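Local structure of branched-chain alpha-ketoacid decarboxylase (Lactococcus lactis, 2VBF) at residues Tyr110-Leu114 with His237-Ser241; Leu257-Asn263 with Ser275-Asn281; Lys266-Ser272 with Leu412-Phe418. The protein probably decarboxylates branched-chain and aromatic alpha-keto acids to aldehydes, with thiamine diphosphate and a magnesium ion as cofactors. One frame throughout, in Å; residues are numbered along the deposited sequence.

From the N terminus, contact 1 comes first: the end of helix 97-111 in the N-terminal thiamine diphosphate-binding domain meets the short helix 237-241 of the central domain, closing a loop of 122 residues. Contact 2 follows wholly within the central domain, pairing strands 259-261 and 276-279. The 11 residues between its segments include 266-272, which reach out to 412-418 of the C-terminal domain in contact 3, so that contacts 2 and 3 cross along the chain. Their centres lie 11 Å apart, and Ile-259 packs on Val-269. Contact 3 also touches contact 1, through Ile-240 and Val-239. The central domain is thus tied to both cofactor-binding domains.

Contact 1 of 3, residues Tyr110-Leu114 with His237-Ser241; sequences YAENL and HEVIS
Ser-241 OG donates a hydrogen bond of 2.6 Å to Asn-113 O, the one direct hydrogen bond between the two segments. The hydroxyl meets the carbonyl at a C=O...OG angle of 139°, tilted from its plane. With OG opposite the carbonyl carbon of its own residue and beside the backbone N (chi1 -57°), Ser-241 turns the hydroxyl off its helix toward this oxygen, while its CB lies alongside the amide of Asn-113, 3.8 Å from Asn-113 ND2. An alanine here removes the donor, and the end of helix 97-111 is likely to be held to helix 237-241 mainly through water, with Asn-113 O lacking its direct partner from this segment.

The carbonyl belongs to a helix end. Asn-113, at a phi of 66°, is the C-prime residue of a Schellman motif that terminates helix 97-111, and the backbone turning there presents the oxygens of Glu-112 and Asn-113 to helix 237-241 of the central domain. Glu-112 O lies at the edge of the His-237 ring, near its plane, 3.3 Å from His-237 CD2. A water at the same ring's edge donates both to Glu-112 O and to His-237 O, and another joins Ala-111 O to His-237 NE2. Glu-238 CG lies above one face of the imidazole, toward its rim, and the ring also stacks with Phe-264. A third water donates to Asn-113 OD1 at 2.7 Å and to Glu-238 OE2 at 2.6 Å, bridging the two side chains. The Asn-113 amide has further partners, Lys-181 at OD1 and the Glu-179 carbonyl at ND2, which should hold its rotation. Glu-112 directs its carboxylate elsewhere, into a salt bridge with Arg-84 and a bond from Trp-424 N.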
loop_
_atom_site.group_PDB
_atom_site.type_symbol
_atom_site.label_atom_id
_atom_site.label_comp_id
_atom_site.label_asym_id
_atom_site.label_seq_id
_atom_site.Cartn_x
_atom_site.Cartn_y
_atom_site.Cartn_z
ATOM N N TYR A 110 -5.379 5.219 13.200
ATOM C CA TYR A 110 -4.782 5.780 14.422
ATOM C C TYR A 110 -4.983 7.300 14.478
ATOM O O TYR A 110 -5.424 7.855 15.497
ATOM C CB TYR A 110 -3.288 5.428 14.527
ATOM C CG TYR A 110 -2.736 5.751 15.896
ATOM C CD1 TYR A 110 -2.782 4.812 16.911
ATOM C CD2 TYR A 110 -2.227 7.014 16.189
ATOM C CE1 TYR A 110 -2.311 5.108 18.194
ATOM C CE2 TYR A 110 -1.740 7.316 17.459
ATOM C CZ TYR A 110 -1.789 6.360 18.448
ATOM O OH TYR A 110 -1.309 6.669 19.708
ATOM N N ALA A 111 -4.661 7.969 13.378
ATOM C CA ALA A 111 -4.792 9.421 13.305
ATOM C C ALA A 111 -6.222 9.891 13.619
ATOM O O ALA A 111 -6.416 10.806 14.412
ATOM C CB ALA A 111 -4.333 9.931 11.933
ATOM N N GLU A 112 -7.217 9.265 12.988
ATOM C CA GLU A 112 -8.610 9.689 13.150
ATOM C C GLU A 112 -9.354 8.837 14.181
ATOM O O GLU A 112 -10.565 8.969 14.353
ATOM C CB GLU A 112 -9.302 9.736 11.788
ATOM C CG GLU A 112 -8.505 10.658 10.820
ATOM C CD GLU A 112 -9.321 11.315 9.722
ATOM O OE1 GLU A 112 -10.546 11.086 9.633
ATOM O OE2 GLU A 112 -8.694 12.064 8.932
ATOM N N ASN A 113 -8.610 7.969 14.869
ATOM C CA ASN A 113 -9.087 7.286 16.078
ATOM C C ASN A 113 -10.248 6.307 15.835
ATOM O O ASN A 113 -11.324 6.446 16.439
ATOM C CB ASN A 113 -9.459 8.331 17.150
ATOM C CG ASN A 113 -9.237 7.838 18.573
ATOM O OD1 ASN A 113 -8.429 8.409 19.309
ATOM N ND2 ASN A 113 -9.970 6.803 18.979
ATOM N N LEU A 114 -10.024 5.330 14.954
ATOM C CA LEU A 114 -11.012 4.278 14.671
ATOM C C LEU A 114 -10.597 2.918 15.232
ATOM O O LEU A 114 -9.424 2.519 15.138
ATOM C CB LEU A 114 -11.290 4.138 13.171
ATOM C CG LEU A 114 -12.059 5.284 12.512
ATOM C CD1 LEU A 114 -13.258 5.730 13.372
ATOM C CD2 LEU A 114 -11.144 6.459 12.192
ATOM N N HIS A 237 -14.572 14.354 15.958
ATOM C CA HIS A 237 -14.444 12.999 15.462
ATOM C C HIS A 237 -14.420 11.971 16.580
ATOM O O HIS A 237 -14.812 10.846 16.354
ATOM C CB HIS A 237 -13.198 12.846 14.574
ATOM C CG HIS A 237 -11.907 12.922 15.325
ATOM N ND1 HIS A 237 -11.410 14.105 15.823
ATOM C CD2 HIS A 237 -11.020 11.960 15.678
ATOM C CE1 HIS A 237 -10.266 13.874 16.436
ATOM N NE2 HIS A 237 -10.006 12.578 16.365
ATOM N N GLU A 238 -13.965 12.340 17.774
ATOM C CA GLU A 238 -13.866 11.350 18.853
ATOM C C GLU A 238 -15.255 10.904 19.335
ATOM O O GLU A 238 -15.407 9.809 19.883
ATOM C CB GLU A 238 -12.976 11.854 19.996
ATOM C CG GLU A 238 -11.553 12.180 19.549
ATOM C CD GLU A 238 -10.632 12.615 20.682
ATOM O OE1 GLU A 238 -11.122 13.130 21.712
ATOM O OE2 GLU A 238 -9.406 12.417 20.541
ATOM N N VAL A 239 -16.266 11.750 19.129
ATOM C CA VAL A 239 -17.657 11.332 19.342
ATOM C C VAL A 239 -17.970 10.136 18.432
ATOM O O VAL A 239 -18.504 9.121 18.888
ATOM C CB VAL A 239 -18.651 12.492 19.099
ATOM C CG1 VAL A 239 -20.094 11.984 19.126
ATOM C CG2 VAL A 239 -18.438 13.594 20.151
ATOM N N ILE A 240 -17.556 10.235 17.174
ATOM C CA ILE A 240 -17.798 9.170 16.197
ATOM C C ILE A 240 -17.026 7.901 16.584
ATOM O O ILE A 240 -17.566 6.783 16.495
ATOM C CB ILE A 240 -17.467 9.633 14.743
ATOM C CG1 ILE A 240 -18.379 10.804 14.331
ATOM C CG2 ILE A 240 -17.649 8.474 13.732
ATOM C CD1 ILE A 240 -18.029 11.501 13.019
ATOM N N SER A 241 -15.781 8.079 17.030
ATOM C CA SER A 241 -14.917 6.977 17.492
ATOM C C SER A 241 -15.603 6.053 18.506
ATOM O O SER A 241 -15.477 4.829 18.438
ATOM C CB SER A 241 -13.643 7.544 18.109
ATOM O OG SER A 241 -12.954 8.370 17.190
HETATM O O HOH W 1 -7.734 11.575 16.892
HETATM O O HOH W 2 -13.424 9.186 14.248
HETATM O O HOH W 3 -8.108 11.049 18.822
#

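Contact 2 of 3, residues Leu257-Asn263 with Ser275-Asn281; sequences LPITTLN and SFLGIYN
Ile-259 CG2 rests 4.2 Å from Phe-276 CB, on the face of the two-stranded pairing that also carries Thr-261 and Ile-279. There Ile-279 CD1 presses to 3.2 Å from Thr-261 OG1; that hydroxyl is turned along its own strand and donates to Leu-262 O. With CG anti to the backbone N (chi1 176°), the Phe-276 ring reaches forward along its strand, its CD1 3.6 Å from Ile-259 O and Gly-278 N above one face toward the rim. On the other side of the pairing, Leu-262 CD2 meets the edge of the Tyr-280 ring, the two side chains lying side by side and pointing the same way.

The backbones are joined by three hydrogen bonds: Ile-259 N donates to Ser-275 O, Leu-277 N to Ile-259 O at 2.8 Å, and Tyr-280 N to Thr-261 O. Between the last two bonds one strand advances two residues (259 to 261) and the other three (277 to 280), a beta bulge with Leu-277 and Gly-278 opposite Thr-260. Gly-278 O consequently stands 3.7 Å from Thr-261 N, which is buried without a partner, and accepts instead from Thr-260 OG1 over 2.7 Å. At the start of the pairing Ser-275 OG donates to Leu-257 O from above the carbonyl plane; at its end a water links Asn-263 N with Tyr-280 O, while Asn-263 ND2 binds the carbonyl of Ser-309.

Strand 276-279 is thereby added in parallel as an outermost strand, beside 259-261 and then 231-235, in the Rossmann-like central domain of these thiamine diphosphate-dependent decarboxylases.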
loop_
_atom_site.group_PDB
_atom_site.type_symbol
_atom_site.label_atom_id
_atom_site.label_comp_id
_atom_site.label_asym_id
_atom_site.label_seq_id
_atom_site.Cartn_x
_atom_site.Cartn_y
_atom_site.Cartn_z
ATOM N N LEU A 257 -29.449 23.422 22.705
ATOM C CA LEU A 257 -28.180 24.159 22.661
ATOM C C LEU A 257 -27.700 24.307 21.227
ATOM O O LEU A 257 -27.779 23.349 20.454
ATOM C CB LEU A 257 -27.103 23.449 23.484
ATOM C CG LEU A 257 -27.236 23.533 25.008
ATOM C CD1 LEU A 257 -26.406 22.446 25.684
ATOM C CD2 LEU A 257 -26.836 24.933 25.511
ATOM N N PRO A 258 -27.200 25.505 20.854
ATOM C CA PRO A 258 -26.563 25.650 19.542
ATOM C C PRO A 258 -25.381 24.689 19.406
ATOM O O PRO A 258 -24.643 24.480 20.372
ATOM C CB PRO A 258 -26.085 27.113 19.534
ATOM C CG PRO A 258 -26.927 27.791 20.562
ATOM C CD PRO A 258 -27.200 26.771 21.606
ATOM N N ILE A 259 -25.244 24.088 18.229
ATOM C CA ILE A 259 -24.151 23.145 17.974
ATOM C C ILE A 259 -23.596 23.264 16.557
ATOM O O ILE A 259 -24.327 23.484 15.585
ATOM C CB ILE A 259 -24.568 21.665 18.260
ATOM C CG1 ILE A 259 -23.377 20.703 18.051
ATOM C CG2 ILE A 259 -25.749 21.241 17.380
ATOM C CD1 ILE A 259 -23.493 19.396 18.795
ATOM N N THR A 260 -22.278 23.125 16.484
ATOM C CA THR A 260 -21.546 23.072 15.235
ATOM C C THR A 260 -20.584 21.881 15.306
ATOM O O THR A 260 -20.358 21.326 16.380
ATOM C CB THR A 260 -20.800 24.415 14.985
ATOM O OG1 THR A 260 -20.176 24.401 13.698
ATOM C CG2 THR A 260 -19.774 24.722 16.081
ATOM N N THR A 261 -20.085 21.456 14.150
ATOM C CA THR A 261 -18.954 20.538 14.073
ATOM C C THR A 261 -17.934 21.118 13.105
ATOM O O THR A 261 -18.248 21.983 12.278
ATOM C CB THR A 261 -19.351 19.107 13.596
ATOM O OG1 THR A 261 -19.585 19.105 12.180
ATOM C CG2 THR A 261 -20.601 18.606 14.322
ATOM N N LEU A 262 -16.703 20.642 13.211
ATOM C CA LEU A 262 -15.716 20.877 12.157
ATOM C C LEU A 262 -16.047 19.915 11.018
ATOM O O LEU A 262 -16.916 19.041 11.151
ATOM C CB LEU A 262 -14.296 20.611 12.673
ATOM C CG LEU A 262 -13.851 21.299 13.965
ATOM C CD1 LEU A 262 -12.383 20.981 14.220
ATOM C CD2 LEU A 262 -14.080 22.794 13.912
ATOM N N ASN A 263 -15.333 20.027 9.902
ATOM C CA ASN A 263 -15.456 19.008 8.859
ATOM C C ASN A 263 -14.739 17.695 9.258
ATOM O O ASN A 263 -14.969 16.654 8.642
ATOM C CB ASN A 263 -15.010 19.542 7.491
ATOM C CG ASN A 263 -13.539 19.929 7.442
ATOM O OD1 ASN A 263 -12.690 19.304 8.086
ATOM N ND2 ASN A 263 -13.232 20.951 6.652
ATOM N N SER A 275 -31.099 23.340 16.148
ATOM C CA SER A 275 -29.984 24.085 16.741
ATOM C C SER A 275 -28.618 23.808 16.086
ATOM O O SER A 275 -27.622 24.385 16.513
ATOM C CB SER A 275 -29.887 23.800 18.240
ATOM O OG SER A 275 -29.460 22.480 18.485
ATOM N N PHE A 276 -28.573 22.948 15.063
ATOM C CA PHE A 276 -27.328 22.726 14.311
ATOM C C PHE A 276 -27.092 23.917 13.382
ATOM O O PHE A 276 -27.948 24.245 12.540
ATOM C CB PHE A 276 -27.345 21.402 13.520
ATOM C CG PHE A 276 -26.121 21.203 12.662
ATOM C CD1 PHE A 276 -24.912 20.841 13.239
ATOM C CD2 PHE A 276 -26.165 21.408 11.288
ATOM C CE1 PHE A 276 -23.758 20.686 12.466
ATOM C CE2 PHE A 276 -25.011 21.250 10.505
ATOM C CZ PHE A 276 -23.812 20.887 11.103
ATOM N N LEU A 277 -25.928 24.559 13.534
ATOM C CA LEU A 277 -25.602 25.809 12.847
ATOM C C LEU A 277 -25.005 25.591 11.450
ATOM O O LEU A 277 -25.248 26.369 10.540
ATOM C CB LEU A 277 -24.618 26.644 13.691
ATOM C CG LEU A 277 -25.079 27.073 15.093
ATOM C CD1 LEU A 277 -23.959 27.783 15.871
ATOM C CD2 LEU A 277 -26.310 27.966 15.009
ATOM N N GLY A 278 -24.245 24.515 11.286
ATOM C CA GLY A 278 -23.417 24.324 10.110
ATOM C C GLY A 278 -22.019 23.912 10.538
ATOM O O GLY A 278 -21.769 23.615 11.718
ATOM N N ILE A 279 -21.116 23.891 9.566
ATOM C CA ILE A 279 -19.729 23.519 9.782
ATOM C C ILE A 279 -18.861 24.752 10.050
ATOM O O ILE A 279 -18.817 25.685 9.237
ATOM C CB ILE A 279 -19.163 22.796 8.547
ATOM C CG1 ILE A 279 -19.988 21.555 8.225
ATOM C CG2 ILE A 279 -17.687 22.460 8.741
ATOM C CD1 ILE A 279 -19.965 20.473 9.298
ATOM N N TYR A 280 -18.198 24.757 11.204
ATOM C CA TYR A 280 -17.240 25.800 11.530
ATOM C C TYR A 280 -15.907 25.439 10.883
ATOM O O TYR A 280 -15.356 24.377 11.156
ATOM C CB TYR A 280 -17.071 25.920 13.036
ATOM C CG TYR A 280 -16.136 27.030 13.462
ATOM C CD1 TYR A 280 -16.403 28.362 13.141
ATOM C CD2 TYR A 280 -14.991 26.756 14.189
ATOM C CE1 TYR A 280 -15.552 29.391 13.551
ATOM C CE2 TYR A 280 -14.134 27.775 14.599
ATOM C CZ TYR A 280 -14.419 29.088 14.274
ATOM O OH TYR A 280 -13.562 30.098 14.672
ATOM N N ASN A 281 -15.398 26.322 10.032
ATOM C CA ASN A 281 -14.109 26.108 9.376
ATOM C C ASN A 281 -13.289 27.396 9.380
ATOM O O ASN A 281 -12.890 27.895 8.332
ATOM C CB ASN A 281 -14.341 25.583 7.960
ATOM C CG ASN A 281 -13.086 25.002 7.308
ATOM O OD1 ASN A 281 -12.092 24.693 7.968
ATOM N ND2 ASN A 281 -13.145 24.836 5.988
HETATM O O HOH W 4 -14.104 22.478 9.592
#

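Contact 3 of 3, residues Lys266-Ser272 with Leu412-Phe418; sequences KSAVDES and LKSNSRF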
loop_
_atom_site.group_PDB
_atom_site.type_symbol
_atom_site.label_atom_id
_atom_site.label_comp_id
_atom_site.label_asym_id
_atom_site.label_seq_id
_atom_site.Cartn_x
_atom_site.Cartn_y
_atom_site.Cartn_z
ATOM N N LYS A 266 -17.546 15.587 10.944
ATOM C CA LYS A 266 -18.857 15.897 10.388
ATOM C C LYS A 266 -19.791 14.700 10.591
ATOM O O LYS A 266 -19.403 13.568 10.325
ATOM C CB LYS A 266 -18.760 16.246 8.904
ATOM C CG LYS A 266 -20.095 16.620 8.264
ATOM C CD LYS A 266 -19.916 17.128 6.840
ATOM C CE LYS A 266 -21.247 17.380 6.165
ATOM N NZ LYS A 266 -21.899 18.662 6.620
ATOM N N SER A 267 -20.999 14.992 11.070
ATOM C CA SER A 267 -22.035 14.017 11.452
ATOM C C SER A 267 -21.820 13.419 12.851
ATOM O O SER A 267 -22.490 12.450 13.216
ATOM C CB SER A 267 -22.285 12.923 10.383
ATOM O OG SER A 267 -21.341 11.861 10.410
ATOM N N ALA A 268 -20.928 14.031 13.639
ATOM C CA ALA A 268 -20.814 13.735 15.077
ATOM C C ALA A 268 -22.142 14.002 15.802
ATOM O O ALA A 268 -22.368 13.505 16.892
ATOM C CB ALA A 268 -19.708 14.557 15.709
ATOM N N VAL A 269 -22.971 14.844 15.200
ATOM C CA VAL A 269 -24.363 15.039 15.601
ATOM C C VAL A 269 -25.231 15.022 14.352
ATOM O O VAL A 269 -24.729 15.210 13.248
ATOM C CB VAL A 269 -24.565 16.363 16.352
ATOM C CG1 VAL A 269 -23.701 16.373 17.612
ATOM C CG2 VAL A 269 -24.304 17.567 15.435
ATOM N N ASP A 270 -26.528 14.821 14.534
ATOM C CA ASP A 270 -27.490 14.857 13.435
ATOM C C ASP A 270 -27.666 16.300 12.979
ATOM O O ASP A 270 -28.051 17.162 13.771
ATOM C CB ASP A 270 -28.838 14.290 13.898
ATOM C CG ASP A 270 -29.767 13.973 12.741
ATOM O OD1 ASP A 270 -30.029 14.865 11.913
ATOM O OD2 ASP A 270 -30.223 12.810 12.666
ATOM N N GLU A 271 -27.382 16.565 11.709
ATOM C CA GLU A 271 -27.424 17.922 11.173
ATOM C C GLU A 271 -28.827 18.502 10.906
ATOM O O GLU A 271 -28.940 19.678 10.553
ATOM C CB GLU A 271 -26.595 17.999 9.895
ATOM C CG GLU A 271 -25.110 17.711 10.116
ATOM C CD GLU A 271 -24.249 18.134 8.937
ATOM O OE1 GLU A 271 -24.818 18.516 7.891
ATOM O OE2 GLU A 271 -22.998 18.087 9.050
ATOM N N SER A 272 -29.875 17.698 11.054
ATOM C CA SER A 272 -31.240 18.187 10.799
ATOM C C SER A 272 -31.790 18.950 12.003
ATOM O O SER A 272 -32.754 19.717 11.864
ATOM C CB SER A 272 -32.166 17.028 10.434
ATOM O OG SER A 272 -32.405 16.213 11.555
ATOM N N LEU A 412 -26.887 17.774 6.022
ATOM C CA LEU A 412 -27.403 16.432 5.931
ATOM C C LEU A 412 -28.797 16.404 6.523
ATOM O O LEU A 412 -29.135 17.201 7.413
ATOM C CB LEU A 412 -26.516 15.450 6.695
ATOM C CG LEU A 412 -25.058 15.381 6.225
ATOM C CD1 LEU A 412 -24.232 14.538 7.188
ATOM C CD2 LEU A 412 -24.976 14.844 4.806
ATOM N N LYS A 413 -29.587 15.461 6.028
ATOM C CA LYS A 413 -30.931 15.242 6.531
ATOM C C LYS A 413 -30.920 14.320 7.733
ATOM O O LYS A 413 -29.868 13.837 8.180
ATOM C CB LYS A 413 -31.821 14.720 5.399
ATOM C CG LYS A 413 -31.847 15.713 4.245
ATOM C CD LYS A 413 -32.987 15.518 3.291
ATOM C CE LYS A 413 -33.077 16.690 2.311
ATOM N NZ LYS A 413 -31.783 17.016 1.630
ATOM N N SER A 414 -32.099 14.087 8.288
ATOM C CA SER A 414 -32.214 13.303 9.499
ATOM C C SER A 414 -31.614 11.897 9.353
ATOM O O SER A 414 -31.767 11.258 8.308
ATOM C CB SER A 414 -33.688 13.199 9.872
ATOM O OG SER A 414 -34.399 12.585 8.819
ATOM N N ASN A 415 -30.941 11.440 10.410
ATOM C CA ASN A 415 -30.291 10.125 10.485
ATOM C C ASN A 415 -29.278 9.855 9.365
ATOM O O ASN A 415 -28.967 8.703 9.046
ATOM C CB ASN A 415 -31.336 9.004 10.536
ATOM C CG ASN A 415 -30.750 7.683 10.979
ATOM O OD1 ASN A 415 -30.018 7.603 11.962
ATOM N ND2 ASN A 415 -31.052 6.632 10.232
ATOM N N SER A 416 -28.748 10.922 8.792
ATOM C CA SER A 416 -27.729 10.793 7.766
ATOM C C SER A 416 -26.340 11.014 8.345
ATOM O O SER A 416 -26.157 11.734 9.342
ATOM C CB SER A 416 -28.016 11.744 6.611
ATOM O OG SER A 416 -29.125 11.272 5.862
ATOM N N ARG A 417 -25.357 10.385 7.705
ATOM C CA ARG A 417 -23.989 10.427 8.177
ATOM C C ARG A 417 -23.027 10.839 7.073
ATOM O O ARG A 417 -23.401 10.909 5.905
ATOM C CB ARG A 417 -23.628 9.081 8.755
ATOM C CG ARG A 417 -24.494 8.782 9.954
ATOM C CD ARG A 417 -23.956 7.659 10.764
ATOM N NE ARG A 417 -24.218 6.349 10.168
ATOM C CZ ARG A 417 -25.404 5.735 10.156
ATOM N NH1 ARG A 417 -26.481 6.329 10.661
ATOM N NH2 ARG A 417 -25.518 4.526 9.610
ATOM N N PHE A 418 -21.801 11.124 7.488
ATOM C CA PHE A 418 -20.739 11.578 6.601
ATOM C C PHE A 418 -19.462 10.833 6.974
ATOM O O PHE A 418 -19.179 10.603 8.159
ATOM C CB PHE A 418 -20.559 13.079 6.783
ATOM C CG PHE A 418 -19.644 13.722 5.787
ATOM C CD1 PHE A 418 -20.149 14.278 4.622
ATOM C CD2 PHE A 418 -18.272 13.804 6.030
ATOM C CE1 PHE A 418 -19.300 14.905 3.702
ATOM C CE2 PHE A 418 -17.431 14.422 5.120
ATOM C CZ PHE A 418 -17.947 14.973 3.954
HETATM O O HOH W 5 -16.989 12.345 9.253
HETATM O O HOH W 6 -27.727 14.165 9.926
#
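This is an interdomain contact, in which the loop 266-272 of the central domain lies against the residues leading into strand 417-419, an outermost strand of the C-terminal cofactor-binding domain's sheet. Its apolar part centres on a CH-pi contact: Lys-266 CD sits over the centre of one face of the Phe-418 ring, 3.6 Å from the centroid. Leu-412 CD1 adds to it, 4.1 Å from Ser-267 CB and against the Lys-266 chain. The lysine chain stays extended across the ring until it bends at its last torsion (chi4 77°), which carries the ammonium past the aromatic to Glu-271. There Lys-266 NZ forms a salt bridge of 2.7 Å on the syn lone pair of Glu-271 OE2, and it also donates to the carbonyls of Ser-408 and Ile-410. The other carboxylate oxygen, Glu-271 OE1, accepts from Leu-412 N at 2.9 Å, on its anti side and 28° out of the carboxylate plane. The lysine is likely to favour the charged form of this buried carboxylate.

Ser-267 OG is used twice, donating in the carbonyl plane to Lys-266 O over 2.6 Å and accepting from Phe-418 N at 3.0 Å, which ties the loop to the strand's backbone. At the other end Asp-270 divides its oxygens. OD1 closes an Asx turn, taking Ser-272 N nearly head-on and Ser-272 OG from above the carboxylate plane, whereas OD2 receives Asn-415 N at 2.7 Å. Asn-415 lies within a type II turn running from Lys-413 to Ser-416, so the carboxylate grips that turn through its backbone.

Behind the loop, Val-269 packs on helix 245-255 and on strand 259-261, and Glu-271 touches strand 276-279; across the interface, Leu-412 and Phe-418 lie against strand 394-398.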